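Local coordinates for protein bacterioferritin (Mycobacterium smegmatis str. MC2 155, PDB 3BKN) that probably stores iron, oxidising ferrous ions at a di-metal centre and laying down ferric mineral inside a haem-binding shell of 24 subunits, at residues M1-N12 against R61-N70. Residues are numbered along the deposited sequence; the frame is centred on the assembly and turned at random.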
# COMPACT_ATOMS: atom_id res chain seq x y z
N MET A 1 -37.81 39.34 1.23
CA MET A 1 -37.87 40.41 2.26
C MET A 1 -37.68 41.74 1.60
O MET A 1 -37.04 41.83 0.57
CB MET A 1 -36.71 40.25 3.23
CG MET A 1 -36.89 39.20 4.28
SD MET A 1 -35.32 38.44 4.67
CE MET A 1 -34.39 39.88 5.28
N GLN A 2 -38.20 42.79 2.20
CA GLN A 2 -37.93 44.10 1.64
C GLN A 2 -36.88 44.79 2.47
O GLN A 2 -37.02 44.95 3.65
CB GLN A 2 -39.21 44.94 1.48
CG GLN A 2 -40.06 44.55 0.24
CD GLN A 2 -40.64 45.78 -0.47
OE1 GLN A 2 -39.91 46.75 -0.72
NE2 GLN A 2 -41.95 45.75 -0.77
N GLY A 3 -35.79 45.17 1.84
CA GLY A 3 -34.76 45.87 2.57
C GLY A 3 -35.14 47.31 2.77
O GLY A 3 -35.94 47.88 2.03
N ASP A 4 -34.56 47.92 3.78
CA ASP A 4 -34.64 49.34 3.93
C ASP A 4 -34.06 50.09 2.70
O ASP A 4 -32.98 49.78 2.26
CB ASP A 4 -34.02 49.76 5.26
CG ASP A 4 -33.85 51.26 5.36
OD1 ASP A 4 -32.84 51.74 4.79
OD2 ASP A 4 -34.72 51.95 5.96
N PRO A 5 -34.82 51.03 2.12
CA PRO A 5 -34.32 51.69 0.91
C PRO A 5 -32.95 52.42 1.04
O PRO A 5 -32.21 52.48 0.04
CB PRO A 5 -35.47 52.62 0.51
CG PRO A 5 -36.31 52.78 1.78
CD PRO A 5 -36.18 51.49 2.50
N ASP A 6 -32.62 52.96 2.23
CA ASP A 6 -31.34 53.63 2.45
C ASP A 6 -30.17 52.65 2.50
O ASP A 6 -29.10 52.92 1.98
CB ASP A 6 -31.43 54.52 3.69
CG ASP A 6 -32.22 55.82 3.40
OD1 ASP A 6 -31.94 56.43 2.34
OD2 ASP A 6 -33.12 56.21 4.20
N VAL A 7 -30.39 51.50 3.10
CA VAL A 7 -29.43 50.42 3.10
C VAL A 7 -29.16 49.92 1.69
O VAL A 7 -28.00 49.65 1.35
CB VAL A 7 -29.89 49.25 4.01
CG1 VAL A 7 -29.08 48.00 3.74
CG2 VAL A 7 -29.82 49.67 5.49
N LEU A 8 -30.20 49.80 0.85
CA LEU A 8 -30.01 49.29 -0.51
C LEU A 8 -29.30 50.33 -1.37
O LEU A 8 -28.47 49.97 -2.18
CB LEU A 8 -31.30 48.83 -1.15
CG LEU A 8 -31.98 47.62 -0.50
CD1 LEU A 8 -33.48 47.69 -0.72
CD2 LEU A 8 -31.41 46.28 -0.94
N LYS A 9 -29.59 51.62 -1.17
CA LYS A 9 -28.79 52.67 -1.77
C LYS A 9 -27.33 52.50 -1.42
O LYS A 9 -26.47 52.59 -2.29
CB LYS A 9 -29.21 54.04 -1.29
CG LYS A 9 -30.30 54.68 -2.11
CD LYS A 9 -30.65 56.08 -1.54
CE LYS A 9 -32.15 56.30 -1.50
NZ LYS A 9 -32.46 57.74 -1.27
N LEU A 10 -27.04 52.25 -0.15
CA LEU A 10 -25.66 52.11 0.30
C LEU A 10 -24.99 50.85 -0.30
O LEU A 10 -23.92 50.92 -0.86
CB LEU A 10 -25.61 52.11 1.83
CG LEU A 10 -24.27 51.70 2.43
CD1 LEU A 10 -23.17 52.76 2.25
CD2 LEU A 10 -24.53 51.46 3.89
N LEU A 11 -25.66 49.71 -0.20
CA LEU A 11 -25.16 48.51 -0.83
C LEU A 11 -24.86 48.68 -2.32
O LEU A 11 -23.85 48.22 -2.86
CB LEU A 11 -26.13 47.36 -0.61
CG LEU A 11 -26.30 46.94 0.84
CD1 LEU A 11 -27.36 45.98 0.83
CD2 LEU A 11 -25.09 46.28 1.47
N ASN A 12 -25.75 49.34 -3.01
CA ASN A 12 -25.50 49.68 -4.40
C ASN A 12 -24.34 50.61 -4.65
O ASN A 12 -23.60 50.38 -5.60
CB ASN A 12 -26.75 50.18 -5.07
CG ASN A 12 -27.36 49.13 -5.87
OD1 ASN A 12 -26.68 48.48 -6.65
ND2 ASN A 12 -28.63 48.90 -5.68
N ARG A 61 -26.85 39.90 -1.26
CA ARG A 61 -27.56 40.65 -0.25
C ARG A 61 -28.62 41.59 -0.88
O ARG A 61 -29.77 41.63 -0.44
CB ARG A 61 -26.54 41.41 0.58
CG ARG A 61 -27.11 41.97 1.84
CD ARG A 61 -27.68 40.91 2.69
NE ARG A 61 -28.51 41.49 3.74
CZ ARG A 61 -29.22 40.74 4.59
NH1 ARG A 61 -29.19 39.39 4.52
NH2 ARG A 61 -29.95 41.33 5.52
N ILE A 62 -28.23 42.35 -1.91
CA ILE A 62 -29.17 43.22 -2.60
C ILE A 62 -30.36 42.38 -3.06
O ILE A 62 -31.51 42.77 -2.88
CB ILE A 62 -28.52 43.96 -3.76
CG1 ILE A 62 -27.45 44.91 -3.21
CG2 ILE A 62 -29.53 44.74 -4.51
CD1 ILE A 62 -26.67 45.63 -4.29
N LEU A 63 -30.08 41.21 -3.62
CA LEU A 63 -31.15 40.37 -4.16
C LEU A 63 -32.06 39.82 -3.07
O LEU A 63 -33.26 39.87 -3.18
CB LEU A 63 -30.53 39.22 -4.98
CG LEU A 63 -30.06 39.73 -6.34
CD1 LEU A 63 -29.29 38.65 -7.00
CD2 LEU A 63 -31.27 40.25 -7.20
N LEU A 64 -31.46 39.34 -2.01
CA LEU A 64 -32.20 38.85 -0.87
C LEU A 64 -33.12 39.96 -0.29
O LEU A 64 -34.21 39.67 0.19
CB LEU A 64 -31.21 38.27 0.16
CG LEU A 64 -31.79 37.49 1.32
CD1 LEU A 64 -30.69 36.76 2.16
CD2 LEU A 64 -32.61 38.48 2.16
N LEU A 65 -32.70 41.22 -0.37
CA LEU A 65 -33.51 42.31 0.15
C LEU A 65 -34.44 42.90 -0.92
O LEU A 65 -35.00 43.98 -0.75
CB LEU A 65 -32.60 43.38 0.79
CG LEU A 65 -31.78 43.03 2.05
CD1 LEU A 65 -30.96 44.20 2.64
CD2 LEU A 65 -32.62 42.40 3.16
N ASP A 66 -34.60 42.16 -2.02
CA ASP A 66 -35.44 42.51 -3.18
C ASP A 66 -35.10 43.79 -3.83
O ASP A 66 -36.00 44.48 -4.29
CB ASP A 66 -36.92 42.60 -2.88
CG ASP A 66 -37.55 41.26 -2.64
OD1 ASP A 66 -36.97 40.20 -2.97
OD2 ASP A 66 -38.65 41.27 -2.09
N GLY A 67 -33.81 44.13 -3.85
CA GLY A 67 -33.31 45.33 -4.52
C GLY A 67 -32.84 44.98 -5.90
O GLY A 67 -32.92 43.81 -6.33
N LEU A 68 -32.38 46.00 -6.61
CA LEU A 68 -31.85 45.82 -7.96
C LEU A 68 -30.35 46.12 -7.97
O LEU A 68 -29.93 47.29 -7.85
CB LEU A 68 -32.52 46.77 -8.90
CG LEU A 68 -34.00 46.51 -9.09
CD1 LEU A 68 -34.76 47.82 -8.83
CD2 LEU A 68 -34.25 45.90 -10.49
N PRO A 69 -29.53 45.06 -8.10
CA PRO A 69 -28.11 45.30 -8.16
C PRO A 69 -27.77 46.08 -9.43
O PRO A 69 -28.20 45.71 -10.57
CB PRO A 69 -27.52 43.91 -8.21
CG PRO A 69 -28.61 43.00 -8.04
CD PRO A 69 -29.87 43.64 -8.22
N ASN A 70 -27.01 47.17 -9.25
CA ASN A 70 -26.61 48.00 -10.39
C ASN A 70 -25.29 47.51 -10.99
O ASN A 70 -24.21 47.75 -10.47
CB ASN A 70 -26.54 49.50 -10.02
CG ASN A 70 -26.47 50.44 -11.27
OD1 ASN A 70 -25.75 50.20 -12.24
ND2 ASN A 70 -27.21 51.54 -11.20
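Asn12 is swung by an intermediate chi1 of -100° until the OD1 and ND2 atoms of its amide point at the chain 68-70, while Leu8, with CG anti to its carbonyl carbon (chi1 -65°), sends CD2 onto Leu65. The amide then works as a two-pronged clamp on the backbone. Its OD1 accepts from Asn70 N at 2.9 Å, the donor tilted 21° from the carbonyl plane, and its ND2 donates to Leu68 O at 3.0 Å, approaching from above that carbonyl's plane. With donor and acceptor both engaged, rotation of the amide is fixed; the CD1 methyl of Ile62 lies against it, nearest OD1. Leu8 CD2 meets Leu65 CB at 3.6 Å, and Leu11 and Ile62 run antiparallel alongside each other, Leu11 CB against Ile62 CG1. The example illustrates how two antiparallel helices of a ferritin-type four-helix bundle are tied at one end: helix 38-64 stops in a Schellman motif, with Asp66 at positive phi as the C' residue, Gly67 N hydrogen-bonded to Ile62 O and Asp66 N to Leu63 O, just where helix 5-34 starts under its N-cap Asp4, whose OD1 accepts from Val7 N. The incoming N-terminal chain is pinned here by Gly3 N, which donates to Leu65 O at 3.0 Å. Gly3 CA rests on the Leu65 side chain. Beyond it, the bent thioether of Met1 crosses two leucines, Met1 SD 3.7 Å from Leu64 CD2 and Met1 CE 3.7 Å from Leu65 CD2. The Met1 amino group makes a long salt bridge with Asp66, whose side chain has a magnesium ion beside it, and a hydrogen bond with Glu135 of a second subunit. Arg61, whose CG touches Leu11 CD1, hydrogen-bonds through NE to Ser116 and forms a salt bridge through NH2 with Glu128 of that same neighbouring subunit.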